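Local atomic coordinates of phospholipase C-beta (PLC-beta) (Sepia officinalis, PDB entry 3QR0), a protein that belongs to the phosphoinositide-specific phospholipase C beta family and combines PH, EF-hand-like, TIM-barrel (X and Y) and C2 domains in one calcium-containing chain. Residues Asp26-Trp31 with Lys131-Glu136; Leu52-Glu57 with Gln63-Ala68; Asp72-Lys77 with Ile355-Leu360; Ala90-Gly95 with Ile99-Lys104. All blocks are in the same frame, centred on the assembly; numbering follows the deposited sequence.

Interaction 1: residues Asp26-Trp31 with Lys131-Glu136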
loop_
_atom_site.group_PDB
_atom_site.type_symbol
_atom_site.label_atom_id
_atom_site.label_comp_id
_atom_site.label_asym_id
_atom_site.label_seq_id
_atom_site.Cartn_x
_atom_site.Cartn_y
_atom_site.Cartn_z
ATOM N N ASP A 26 3.169 29.287 8.854
ATOM C CA ASP A 26 2.618 29.739 10.119
ATOM C C ASP A 26 3.631 29.502 11.242
ATOM O O ASP A 26 4.527 28.659 11.128
ATOM C CB ASP A 26 1.291 29.022 10.413
ATOM C CG ASP A 26 0.091 29.707 9.761
ATOM O OD1 ASP A 26 -0.057 30.940 9.911
ATOM O OD2 ASP A 26 -0.714 29.010 9.113
ATOM N N LYS A 27 3.484 30.273 12.311
ATOM C CA LYS A 27 4.365 30.185 13.464
ATOM C C LYS A 27 3.868 29.086 14.395
ATOM O O LYS A 27 2.669 28.980 14.657
ATOM C CB LYS A 27 4.422 31.532 14.192
ATOM C CG LYS A 27 4.904 32.678 13.299
ATOM C CD LYS A 27 4.470 34.061 13.798
ATOM C CE LYS A 27 5.536 34.746 14.633
ATOM N NZ LYS A 27 5.349 36.227 14.666
ATOM N N PHE A 28 4.791 28.249 14.859
ATOM C CA PHE A 28 4.484 27.194 15.824
ATOM C C PHE A 28 5.574 27.138 16.873
ATOM O O PHE A 28 6.719 27.483 16.594
ATOM C CB PHE A 28 4.444 25.821 15.153
ATOM C CG PHE A 28 3.302 25.623 14.195
ATOM C CD1 PHE A 28 2.142 24.974 14.603
ATOM C CD2 PHE A 28 3.408 26.035 12.873
ATOM C CE1 PHE A 28 1.092 24.763 13.717
ATOM C CE2 PHE A 28 2.363 25.831 11.977
ATOM C CZ PHE A 28 1.200 25.194 12.403
ATOM N N LEU A 29 5.225 26.688 18.073
ATOM C CA LEU A 29 6.237 26.297 19.045
ATOM C C LEU A 29 6.464 24.802 18.885
ATOM O O LEU A 29 5.513 24.024 18.891
ATOM C CB LEU A 29 5.817 26.621 20.480
ATOM C CG LEU A 29 5.834 28.094 20.888
ATOM C CD1 LEU A 29 5.525 28.232 22.384
ATOM C CD2 LEU A 29 7.164 28.776 20.564
ATOM N N LYS A 30 7.725 24.414 18.720
ATOM C CA LYS A 30 8.098 23.010 18.565
ATOM C C LYS A 30 8.753 22.515 19.849
ATOM O O LYS A 30 9.597 23.200 20.414
ATOM C CB LYS A 30 9.066 22.862 17.391
ATOM C CG LYS A 30 9.487 21.442 17.088
ATOM C CD LYS A 30 10.484 21.406 15.943
ATOM C CE LYS A 30 10.665 19.986 15.423
ATOM N NZ LYS A 30 11.227 19.093 16.469
ATOM N N TRP A 31 8.366 21.323 20.299
ATOM C CA TRP A 31 8.954 20.719 21.496
ATOM C C TRP A 31 9.150 19.214 21.301
ATOM O O TRP A 31 8.584 18.622 20.381
ATOM C CB TRP A 31 8.079 20.995 22.721
ATOM C CG TRP A 31 6.699 20.424 22.618
ATOM C CD1 TRP A 31 5.630 20.974 21.968
ATOM C CD2 TRP A 31 6.235 19.191 23.180
ATOM N NE1 TRP A 31 4.535 20.156 22.085
ATOM C CE2 TRP A 31 4.878 19.056 22.827
ATOM C CE3 TRP A 31 6.842 18.180 23.937
ATOM C CZ2 TRP A 31 4.112 17.954 23.206
ATOM C CZ3 TRP A 31 6.081 17.085 24.319
ATOM C CH2 TRP A 31 4.727 16.982 23.953
ATOM N N LYS A 131 -6.127 23.153 13.077
ATOM C CA LYS A 131 -7.077 22.361 12.298
ATOM C C LYS A 131 -6.749 22.418 10.808
ATOM O O LYS A 131 -6.662 21.380 10.152
ATOM C CB LYS A 131 -8.514 22.839 12.549
ATOM C CG LYS A 131 -9.581 21.994 11.864
ATOM C CD LYS A 131 -10.979 22.404 12.309
ATOM C CE LYS A 131 -12.053 21.643 11.542
ATOM N NZ LYS A 131 -13.420 22.103 11.917
ATOM N N LYS A 132 -6.553 23.623 10.279
ATOM C CA LYS A 132 -6.249 23.791 8.855
ATOM C C LYS A 132 -4.998 23.017 8.435
ATOM O O LYS A 132 -5.011 22.332 7.413
ATOM C CB LYS A 132 -6.088 25.267 8.486
ATOM C CG LYS A 132 -5.850 25.496 6.995
ATOM C CD LYS A 132 -6.528 26.758 6.484
ATOM C CE LYS A 132 -6.651 26.760 4.957
ATOM N NZ LYS A 132 -7.359 25.561 4.416
ATOM N N TRP A 133 -3.924 23.127 9.217
ATOM C CA TRP A 133 -2.686 22.396 8.907
ATOM C C TRP A 133 -2.892 20.884 8.968
ATOM O O TRP A 133 -2.393 20.155 8.121
ATOM C CB TRP A 133 -1.534 22.809 9.828
ATOM C CG TRP A 133 -0.867 24.054 9.379
ATOM C CD1 TRP A 133 -1.307 25.328 9.564
ATOM C CD2 TRP A 133 0.364 24.156 8.658
ATOM N NE1 TRP A 133 -0.430 26.218 9.007
ATOM C CE2 TRP A 133 0.607 25.525 8.442
ATOM C CE3 TRP A 133 1.288 23.223 8.179
ATOM C CZ2 TRP A 133 1.734 25.988 7.759
ATOM C CZ3 TRP A 133 2.413 23.687 7.501
ATOM C CH2 TRP A 133 2.623 25.054 7.301
ATOM N N SER A 134 -3.637 20.426 9.968
ATOM C CA SER A 134 -3.908 19.001 10.131
ATOM C C SER A 134 -4.670 18.425 8.938
ATOM O O SER A 134 -4.328 17.353 8.441
ATOM C CB SER A 134 -4.694 18.746 11.418
ATOM O OG SER A 134 -4.685 17.363 11.737
ATOM N N GLU A 135 -5.693 19.141 8.477
ATOM C CA GLU A 135 -6.484 18.686 7.335
ATOM C C GLU A 135 -5.693 18.735 6.032
ATOM O O GLU A 135 -5.771 17.816 5.224
ATOM C CB GLU A 135 -7.764 19.507 7.199
ATOM C CG GLU A 135 -8.732 19.261 8.337
ATOM C CD GLU A 135 -9.960 20.140 8.273
ATOM O OE1 GLU A 135 -9.820 21.354 7.997
ATOM O OE2 GLU A 135 -11.070 19.616 8.518
ATOM N N GLU A 136 -4.929 19.801 5.838
ATOM C CA GLU A 136 -4.177 19.978 4.597
ATOM C C GLU A 136 -3.033 18.981 4.482
ATOM O O GLU A 136 -2.906 18.295 3.467
ATOM C CB GLU A 136 -3.646 21.412 4.479
ATOM C CG GLU A 136 -4.723 22.451 4.173
ATOM C CD GLU A 136 -5.430 22.220 2.845
ATOM O OE1 GLU A 136 -4.765 21.815 1.866
ATOM O OE2 GLU A 136 -6.659 22.457 2.782
#
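The one polar link between strand 26-31 and the helix segment K131-E136 runs from the indole of W133 to the carboxylate of D26. W133 NE1 donates to D26 OD2 over 2.8 Å, and the bond is almost straight, with 177° at the hydrogen. The oxygen lies in the plane of the indole and offers its anti lone pair, the one turned away from OD1. The carboxylate itself is rotated well out of the ring plane. OD2 also accepts from Q21, so two donors hold this oxygen, and the buried indole N-H has its acceptor.

The second interaction is aromatic. F28 presents its CZ edge to a face of W133 in a T-shaped pair, the planes 86° apart and the F28 ring centroid 5.0 Å from that of the five-membered ring. F28 CZ is 3.8 Å from W133 CD1, off toward the rim. W133 has CG anti to its carbonyl carbon (chi1 -82°), which extends the indole from the helix toward the strand so that one ring meets D26 at its edge and F28 over its face.

This is the C-terminal helix of a PH domain packing on the beta-sheet. Strand 26-31 pairs with strands 39-45 and 118-124, whose L43, L122 and A124 touch F28, while V45 of strand 39-45 and L22 of helix 20-24 pack on W133.

Interaction 2: residues Leu52-Glu57 with Gln63-Ala68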
loop_
_atom_site.group_PDB
_atom_site.type_symbol
_atom_site.label_atom_id
_atom_site.label_comp_id
_atom_site.label_asym_id
_atom_site.label_seq_id
_atom_site.Cartn_x
_atom_site.Cartn_y
_atom_site.Cartn_z
ATOM N N LEU A 52 7.192 19.327 4.425
ATOM C CA LEU A 52 7.122 20.323 5.484
ATOM C C LEU A 52 8.558 20.737 5.757
ATOM O O LEU A 52 9.441 19.880 5.817
ATOM C CB LEU A 52 6.542 19.728 6.766
ATOM C CG LEU A 52 5.057 19.383 6.783
ATOM C CD1 LEU A 52 4.699 18.688 8.090
ATOM C CD2 LEU A 52 4.252 20.641 6.611
ATOM N N TYR A 53 8.806 22.031 5.918
ATOM C CA TYR A 53 10.162 22.481 6.222
ATOM C C TYR A 53 10.173 23.698 7.132
ATOM O O TYR A 53 9.192 24.446 7.209
ATOM C CB TYR A 53 10.969 22.731 4.937
ATOM C CG TYR A 53 10.527 23.906 4.085
ATOM C CD1 TYR A 53 11.194 25.125 4.149
ATOM C CD2 TYR A 53 9.459 23.789 3.198
ATOM C CE1 TYR A 53 10.805 26.205 3.354
ATOM C CE2 TYR A 53 9.059 24.863 2.400
ATOM C CZ TYR A 53 9.740 26.066 2.483
ATOM O OH TYR A 53 9.350 27.134 1.705
ATOM N N TRP A 54 11.286 23.862 7.840
ATOM C CA TRP A 54 11.461 24.951 8.792
ATOM C C TRP A 54 12.943 25.123 9.119
ATOM O O TRP A 54 13.739 24.186 8.979
ATOM C CB TRP A 54 10.659 24.690 10.073
ATOM C CG TRP A 54 11.139 23.505 10.869
ATOM C CD1 TRP A 54 11.988 23.528 11.944
ATOM C CD2 TRP A 54 10.800 22.128 10.659
ATOM N NE1 TRP A 54 12.195 22.252 12.413
ATOM C CE2 TRP A 54 11.478 21.375 11.644
ATOM C CE3 TRP A 54 9.984 21.457 9.738
ATOM C CZ2 TRP A 54 11.372 19.981 11.728
ATOM C CZ3 TRP A 54 9.880 20.073 9.827
ATOM C CH2 TRP A 54 10.573 19.353 10.819
ATOM N N LYS A 55 13.308 26.323 9.543
ATOM C CA LYS A 55 14.688 26.612 9.900
ATOM C C LYS A 55 14.828 26.679 11.409
ATOM O O LYS A 55 13.955 27.206 12.098
ATOM C CB LYS A 55 15.144 27.919 9.255
ATOM C CG LYS A 55 15.330 27.791 7.754
ATOM C CD LYS A 55 15.873 29.065 7.123
ATOM C CE LYS A 55 16.244 28.836 5.662
ATOM N NZ LYS A 55 15.103 28.294 4.866
ATOM N N ILE A 56 15.918 26.108 11.913
ATOM C CA ILE A 56 16.305 26.241 13.307
ATOM C C ILE A 56 17.520 27.166 13.342
ATOM O O ILE A 56 18.516 26.933 12.647
ATOM C CB ILE A 56 16.654 24.879 13.940
ATOM C CG1 ILE A 56 15.413 23.980 14.023
ATOM C CG2 ILE A 56 17.269 25.072 15.332
ATOM C CD1 ILE A 56 14.334 24.483 14.973
ATOM N N GLU A 57 17.421 28.227 14.133
ATOM C CA GLU A 57 18.479 29.229 14.221
ATOM C C GLU A 57 19.786 28.573 14.674
ATOM O O GLU A 57 19.821 27.903 15.699
ATOM C CB GLU A 57 18.073 30.331 15.199
ATOM C CG GLU A 57 18.900 31.596 15.099
ATOM C CD GLU A 57 18.357 32.716 15.967
ATOM O OE1 GLU A 57 19.143 33.611 16.341
ATOM O OE2 GLU A 57 17.142 32.706 16.275
ATOM N N GLN A 63 15.576 22.115 8.212
ATOM C CA GLN A 63 14.941 20.906 8.709
ATOM C C GLN A 63 13.735 20.614 7.837
ATOM O O GLN A 63 13.111 21.535 7.313
ATOM C CB GLN A 63 14.509 21.088 10.161
ATOM C CG GLN A 63 15.645 21.470 11.093
ATOM C CD GLN A 63 16.743 20.435 11.110
ATOM O OE1 GLN A 63 17.816 20.637 10.540
ATOM N NE2 GLN A 63 16.473 19.310 11.742
ATOM N N LEU A 64 13.417 19.338 7.662
ATOM C CA LEU A 64 12.267 18.970 6.845
ATOM C C LEU A 64 11.667 17.632 7.229
ATOM O O LEU A 64 12.302 16.817 7.903
ATOM C CB LEU A 64 12.631 18.970 5.351
ATOM C CG LEU A 64 13.513 17.835 4.813
ATOM C CD1 LEU A 64 13.558 17.882 3.298
ATOM C CD2 LEU A 64 14.918 17.908 5.386
ATOM N N LEU A 65 10.421 17.444 6.805
ATOM C CA LEU A 65 9.760 16.152 6.807
ATOM C C LEU A 65 9.269 15.866 5.390
ATOM O O LEU A 65 8.528 16.665 4.803
ATOM C CB LEU A 65 8.580 16.135 7.773
ATOM C CG LEU A 65 8.891 16.110 9.269
ATOM C CD1 LEU A 65 7.589 16.163 10.064
ATOM C CD2 LEU A 65 9.715 14.880 9.655
ATOM N N ASP A 66 9.708 14.739 4.842
ATOM C CA ASP A 66 9.251 14.265 3.543
ATOM C C ASP A 66 7.867 13.672 3.761
ATOM O O ASP A 66 7.722 12.668 4.464
ATOM C CB ASP A 66 10.226 13.209 3.012
ATOM C CG ASP A 66 9.917 12.761 1.592
ATOM O OD1 ASP A 66 8.750 12.820 1.168
ATOM O OD2 ASP A 66 10.861 12.324 0.897
ATOM N N LEU A 67 6.854 14.294 3.158
ATOM C CA LEU A 67 5.468 13.884 3.379
ATOM C C LEU A 67 5.171 12.472 2.852
ATOM O O LEU A 67 4.147 11.886 3.207
ATOM C CB LEU A 67 4.499 14.896 2.767
ATOM C CG LEU A 67 4.498 16.289 3.402
ATOM C CD1 LEU A 67 3.433 17.160 2.765
ATOM C CD2 LEU A 67 4.289 16.218 4.912
ATOM N N ALA A 68 6.078 11.929 2.039
ATOM C CA ALA A 68 6.007 10.532 1.603
ATOM C C ALA A 68 6.000 9.539 2.775
ATOM O O ALA A 68 5.516 8.424 2.626
ATOM C CB ALA A 68 7.157 10.213 0.659
#
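The indole of W54 carries Q63 CB on one face, 3.6 Å from the centroid of its five-membered ring and 23° off the ring normal, a CH-pi contact. The backbone N of L64 lies over the same face, farther out toward the rim. At the edge, near the ring plane, L65 CG comes to 4.0 Å from W54 CH2, and I56 CD1, from W54's own segment, is a second edge neighbour. What lays the ring across its neighbours is the first torsion: CG sits between the backbone N and the carbonyl carbon (chi1 66°), turning the indole back over the adjacent strand. I56 CG1 touches Q63 CG, adding an aliphatic contact where the strands give way to the connecting loop.

Strands 52-54 and 63-66 form an antiparallel beta hairpin. L52 with L65 and W54 with Q63 are hydrogen-bonded pairs, while Y53 and L64 make the non-hydrogen-bonded pair between them, with CA atoms 4.1 Å apart. The shortest of the four backbone bonds is L65 N to L52 O, 2.8 Å. L52 O also receives a CA-H...O contact from L64. Beyond the strand, L67 CD2 meets L52 CG at 3.8 Å. D66 OD1 accepts from A68 N, 2.9 Å, closing an Asx turn, and has K157 as a salt-bridge partner.

Y53 and L64 face helix 151-165. L52, W54, Q63 and L65 share the other face, where helix 127-141 packs at L52. Chemically, the contact divides its work: backbone amides and carbonyls fix the register, while the leucines and the indole supply apolar contact.

Interaction 3: residues Asp72-Lys77 with Ile355-Leu360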
loop_
_atom_site.group_PDB
_atom_site.type_symbol
_atom_site.label_atom_id
_atom_site.label_comp_id
_atom_site.label_asym_id
_atom_site.label_seq_id
_atom_site.Cartn_x
_atom_site.Cartn_y
_atom_site.Cartn_z
ATOM N N ASP A 72 0.383 10.318 10.031
ATOM C CA ASP A 72 -0.779 11.007 10.537
ATOM C C ASP A 72 -0.386 12.380 11.048
ATOM O O ASP A 72 0.777 12.627 11.374
ATOM C CB ASP A 72 -1.429 10.193 11.661
ATOM C CG ASP A 72 -2.930 10.439 11.783
ATOM O OD1 ASP A 72 -3.485 11.307 11.068
ATOM O OD2 ASP A 72 -3.563 9.755 12.614
ATOM N N ILE A 73 -1.370 13.269 11.075
ATOM C CA ILE A 73 -1.254 14.549 11.739
ATOM C C ILE A 73 -2.577 14.763 12.454
ATOM O O ILE A 73 -3.648 14.570 11.868
ATOM C CB ILE A 73 -0.900 15.703 10.764
ATOM C CG1 ILE A 73 -0.884 17.044 11.502
ATOM C CG2 ILE A 73 -1.841 15.727 9.566
ATOM C CD1 ILE A 73 -0.235 18.167 10.715
ATOM N N ARG A 74 -2.489 15.114 13.736
ATOM C CA ARG A 74 -3.657 15.213 14.611
ATOM C C ARG A 74 -3.651 16.538 15.341
ATOM O O ARG A 74 -2.592 17.101 15.598
ATOM C CB ARG A 74 -3.630 14.093 15.649
ATOM C CG ARG A 74 -3.680 12.717 15.059
ATOM C CD ARG A 74 -3.156 11.658 16.000
ATOM N NE ARG A 74 -2.873 10.444 15.246
ATOM C CZ ARG A 74 -2.225 9.382 15.716
ATOM N NH1 ARG A 74 -1.802 9.340 16.975
ATOM N NH2 ARG A 74 -2.018 8.350 14.910
ATOM N N CYS A 75 -4.835 17.026 15.686
ATOM C CA CYS A 75 -4.950 18.271 16.430
ATOM C C CYS A 75 -6.025 18.175 17.498
ATOM O O CYS A 75 -6.781 17.205 17.549
ATOM C CB CYS A 75 -5.244 19.437 15.485
ATOM S SG CYS A 75 -6.863 19.358 14.668
ATOM N N ALA A 76 -6.070 19.190 18.358
ATOM C CA ALA A 76 -7.080 19.285 19.408
ATOM C C ALA A 76 -7.058 18.046 20.307
ATOM O O ALA A 76 -5.989 17.637 20.772
ATOM C CB ALA A 76 -8.460 19.517 18.795
ATOM N N LYS A 77 -8.220 17.434 20.528
ATOM C CA LYS A 77 -8.337 16.323 21.470
ATOM C C LYS A 77 -7.513 15.091 21.077
ATOM O O LYS A 77 -7.187 14.274 21.933
ATOM C CB LYS A 77 -9.815 15.945 21.686
ATOM C CG LYS A 77 -10.496 15.269 20.510
ATOM C CD LYS A 77 -11.996 15.111 20.762
ATOM C CE LYS A 77 -12.575 13.934 19.993
ATOM N NZ LYS A 77 -14.039 13.773 20.239
ATOM N N ILE A 355 -0.928 1.110 17.165
ATOM C CA ILE A 355 -0.954 0.198 16.015
ATOM C C ILE A 355 -2.340 0.131 15.357
ATOM O O ILE A 355 -2.436 -0.028 14.141
ATOM C CB ILE A 355 -0.441 -1.231 16.395
ATOM C CG1 ILE A 355 -0.234 -2.106 15.149
ATOM C CG2 ILE A 355 -1.395 -1.913 17.368
ATOM C CD1 ILE A 355 0.722 -1.527 14.120
ATOM N N TYR A 356 -3.411 0.267 16.142
ATOM C CA TYR A 356 -4.765 0.293 15.573
ATOM C C TYR A 356 -4.974 1.482 14.645
ATOM O O TYR A 356 -5.557 1.342 13.572
ATOM C CB TYR A 356 -5.841 0.266 16.663
ATOM C CG TYR A 356 -6.041 -1.112 17.244
ATOM C CD1 TYR A 356 -6.952 -2.007 16.680
ATOM C CD2 TYR A 356 -5.301 -1.531 18.343
ATOM C CE1 TYR A 356 -7.121 -3.282 17.207
ATOM C CE2 TYR A 356 -5.467 -2.797 18.879
ATOM C CZ TYR A 356 -6.369 -3.667 18.310
ATOM O OH TYR A 356 -6.513 -4.921 18.856
ATOM N N ARG A 357 -4.486 2.652 15.050
ATOM C CA ARG A 357 -4.563 3.831 14.202
ATOM C C ARG A 357 -3.748 3.575 12.934
ATOM O O ARG A 357 -4.226 3.807 11.833
ATOM C CB ARG A 357 -4.043 5.074 14.935
ATOM C CG ARG A 357 -4.805 5.424 16.194
ATOM C CD ARG A 357 -4.405 6.784 16.756
ATOM N NE ARG A 357 -5.047 7.026 18.048
ATOM C CZ ARG A 357 -4.546 6.705 19.246
ATOM N NH1 ARG A 357 -3.353 6.138 19.378
ATOM N NH2 ARG A 357 -5.250 6.973 20.335
ATOM N N GLN A 358 -2.527 3.057 13.087
ATOM C CA GLN A 358 -1.651 2.856 11.928
ATOM C C GLN A 358 -2.216 1.856 10.927
ATOM O O GLN A 358 -2.122 2.073 9.718
ATOM C CB GLN A 358 -0.239 2.435 12.355
ATOM C CG GLN A 358 0.534 3.520 13.090
ATOM C CD GLN A 358 0.664 4.803 12.294
ATOM O OE1 GLN A 358 0.953 4.777 11.097
ATOM N NE2 GLN A 358 0.460 5.938 12.961
ATOM N N VAL A 359 -2.799 0.767 11.421
ATOM C CA VAL A 359 -3.381 -0.248 10.536
ATOM C C VAL A 359 -4.579 0.309 9.759
ATOM O O VAL A 359 -4.706 0.078 8.547
ATOM C CB VAL A 359 -3.746 -1.534 11.320
ATOM C CG1 VAL A 359 -4.594 -2.473 10.475
ATOM C CG2 VAL A 359 -2.466 -2.233 11.780
ATOM N N LEU A 360 -5.429 1.081 10.439
ATOM C CA LEU A 360 -6.584 1.709 9.791
ATOM C C LEU A 360 -6.161 2.751 8.748
ATOM O O LEU A 360 -6.854 2.960 7.750
ATOM C CB LEU A 360 -7.516 2.336 10.836
ATOM C CG LEU A 360 -8.351 1.324 11.632
ATOM C CD1 LEU A 360 -8.914 1.945 12.899
ATOM C CD2 LEU A 360 -9.472 0.752 10.765
#
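R74 reaches from strand 70-75 to R357 on helix 354-361, and its tip does all the touching. From CB the chain leaves with CG anti to the carbonyl carbon (chi1 -61°) and runs extended to NE. There R74 NE donates to D72 OD2 at 2.8 Å. R74 NH2 donates to that same D72 OD2, 3.1 Å away, so the arginine grips its strand neighbour side-on with two nitrogens, OD2 lying in the guanidinium plane. R74 CZ lies 3.5 Å from R357 CD, and NH2 is closer still to that methylene, at 3.4 Å; R357 thus sets its CD over one face of the R74 guanidinium, toward the rim. R74 NH1 approaches R357 NE to 4.1 Å, with the two guanidinium planes 44° apart.

E354, just ahead of the helix segment, forms salt bridges with R74 NH2 and R357 NH1 and also accepts from Q358 NE2. R357 NE has a further salt bridge to E402.

Two like charges therefore come together between the PH domain and the X half of the TIM barrel, with carboxylates bound to both. D72, E354 and E402 probably balance the two positive charges, making this domain interface a charge network in which the direct touch between the segments is guanidinium face against methylene.

Interaction 4: residues Ala90-Gly95 with Ile99-Lys104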
loop_
_atom_site.group_PDB
_atom_site.type_symbol
_atom_site.label_atom_id
_atom_site.label_comp_id
_atom_site.label_asym_id
_atom_site.label_seq_id
_atom_site.Cartn_x
_atom_site.Cartn_y
_atom_site.Cartn_z
ATOM N N ALA A 90 4.726 27.997 28.151
ATOM C CA ALA A 90 5.037 28.663 26.888
ATOM C C ALA A 90 3.927 28.446 25.855
ATOM O O ALA A 90 3.517 29.382 25.166
ATOM C CB ALA A 90 6.370 28.167 26.341
ATOM N N GLY A 91 3.445 27.210 25.765
ATOM C CA GLY A 91 2.368 26.858 24.844
ATOM C C GLY A 91 1.058 27.559 25.151
ATOM O O GLY A 91 0.334 27.961 24.238
ATOM N N THR A 92 0.753 27.700 26.440
ATOM C CA THR A 92 -0.453 28.388 26.874
ATOM C C THR A 92 -0.380 29.874 26.511
ATOM O O THR A 92 -1.375 30.451 26.097
ATOM C CB THR A 92 -0.693 28.202 28.392
ATOM O OG1 THR A 92 -1.069 26.840 28.652
ATOM C CG2 THR A 92 -1.795 29.131 28.895
ATOM N N ASN A 93 0.803 30.473 26.645
ATOM C CA ASN A 93 1.021 31.874 26.276
ATOM C C ASN A 93 1.192 32.137 24.771
ATOM O O ASN A 93 1.125 33.288 24.339
ATOM C CB ASN A 93 2.242 32.430 27.020
ATOM C CG ASN A 93 2.037 32.484 28.526
ATOM O OD1 ASN A 93 0.924 32.695 29.007
ATOM N ND2 ASN A 93 3.115 32.292 29.276
ATOM N N PHE A 94 1.407 31.086 23.979
ATOM C CA PHE A 94 1.655 31.236 22.537
ATOM C C PHE A 94 0.362 31.523 21.774
ATOM O O PHE A 94 -0.593 30.749 21.841
ATOM C CB PHE A 94 2.316 29.970 21.984
ATOM C CG PHE A 94 2.904 30.136 20.610
ATOM C CD1 PHE A 94 4.038 30.915 20.415
ATOM C CD2 PHE A 94 2.342 29.495 19.517
ATOM C CE1 PHE A 94 4.594 31.063 19.148
ATOM C CE2 PHE A 94 2.889 29.636 18.244
ATOM C CZ PHE A 94 4.016 30.420 18.058
ATOM N N GLY A 95 0.338 32.634 21.040
ATOM C CA GLY A 95 -0.882 33.075 20.364
ATOM C C GLY A 95 -1.843 33.646 21.390
ATOM O O GLY A 95 -1.524 34.631 22.051
ATOM N N ILE A 99 -7.331 30.545 24.398
ATOM C CA ILE A 99 -7.583 29.286 23.705
ATOM C C ILE A 99 -6.885 28.185 24.499
ATOM O O ILE A 99 -5.681 28.279 24.737
ATOM C CB ILE A 99 -7.043 29.312 22.266
ATOM C CG1 ILE A 99 -7.649 30.491 21.495
ATOM C CG2 ILE A 99 -7.348 27.992 21.557
ATOM C CD1 ILE A 99 -7.013 30.738 20.151
ATOM N N PRO A 100 -7.636 27.152 24.935
ATOM C CA PRO A 100 -7.047 26.071 25.729
ATOM C C PRO A 100 -5.854 25.438 25.034
ATOM O O PRO A 100 -5.864 25.275 23.810
ATOM C CB PRO A 100 -8.190 25.058 25.851
ATOM C CG PRO A 100 -9.415 25.869 25.743
ATOM C CD PRO A 100 -9.091 26.973 24.776
ATOM N N LEU A 101 -4.842 25.083 25.815
ATOM C CA LEU A 101 -3.587 24.581 25.275
ATOM C C LEU A 101 -3.802 23.475 24.251
ATOM O O LEU A 101 -3.267 23.544 23.150
ATOM C CB LEU A 101 -2.676 24.087 26.401
ATOM C CG LEU A 101 -1.342 23.467 25.970
ATOM C CD1 LEU A 101 -0.598 24.377 24.998
ATOM C CD2 LEU A 101 -0.482 23.153 27.191
ATOM N N GLN A 102 -4.597 22.472 24.604
ATOM C CA GLN A 102 -4.742 21.294 23.753
ATOM C C GLN A 102 -5.405 21.584 22.400
ATOM O O GLN A 102 -5.096 20.920 21.410
ATOM C CB GLN A 102 -5.488 20.175 24.478
ATOM C CG GLN A 102 -5.378 18.846 23.737
ATOM C CD GLN A 102 -5.582 17.627 24.613
ATOM O OE1 GLN A 102 -5.831 17.733 25.814
ATOM N NE2 GLN A 102 -5.479 16.448 24.004
ATOM N N ASP A 103 -6.292 22.577 22.361
ATOM C CA ASP A 103 -6.925 23.019 21.111
ATOM C C ASP A 103 -5.910 23.562 20.092
ATOM O O ASP A 103 -6.162 23.529 18.883
ATOM C CB ASP A 103 -7.986 24.094 21.398
ATOM C CG ASP A 103 -9.175 23.563 22.196
ATOM O OD1 ASP A 103 -9.342 22.329 22.306
ATOM O OD2 ASP A 103 -9.956 24.394 22.702
ATOM N N LYS A 104 -4.769 24.055 20.583
ATOM C CA LYS A 104 -3.698 24.580 19.728
ATOM C C LYS A 104 -2.641 23.545 19.320
ATOM O O LYS A 104 -1.800 23.824 18.461
ATOM C CB LYS A 104 -2.995 25.741 20.429
ATOM C CG LYS A 104 -3.906 26.912 20.728
ATOM C CD LYS A 104 -3.154 28.105 21.288
ATOM C CE LYS A 104 -2.737 27.903 22.726
ATOM N NZ LYS A 104 -2.373 29.202 23.353
#
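Helix 85-93 ends in this segment, and its last carbonyls face the short, weakly bonded helical turn at about L101-K104, with T92 and L101 nearest in the backbone at 5.2 Å between CA atoms. K104 makes the polar contact. Its chain bends at chi3 (-75°), bringing the ammonium group to the end of the helix, where K104 NZ donates to F94 O at 2.8 Å and to G91 O at 3.1 Å. The G91 bond lies in the carbonyl plane; that of F94 is tilted 22° from it. A weak bond to T92 O joins them, and S96 O is a further acceptor. A buried lysine charge is thus surrounded by backbone oxygens at the C-terminal end of a helix, where the helix dipole would probably stabilise it.

The apolar part is L101, which rests against the backbone of G91, with L101 CD1 3.6 Å from G91 C. With no side chain on G91, the methyl can come this close. L101 CB also lies 3.9 Å from T92 OG1, a hydroxyl hydrogen-bonded to K88 O.

Around this pair, A90 and F94 pack on L29 of strand 26-31, F94 also meeting K27, while L101 and K104 rest on V123 of strand 118-124.

Overall arrangement
Interactions 1, 2 and 4 lie within the PH domain, and interaction 3 joins that domain to the TIM barrel. One sheet runs through interactions 1, 2 and 3: 63-66 and 70-75 are its two outermost strands, with 26-31 in the middle. Interactions 1 and 2 have centres about 13 Å apart and meet where W133 CZ3 packs 3.7 Å from L52 CD2. Interaction 4 lies about 12 Å from interaction 1, centre to centre, with L29 CG 3.4 Å from F94 CD1. On helix 127-141, K131 CA comes 3.8 Å from C75 SG, linking interactions 1 and 3. Toward the calcium site, Y356 OH bonds to the backbone O of metal ligand E368.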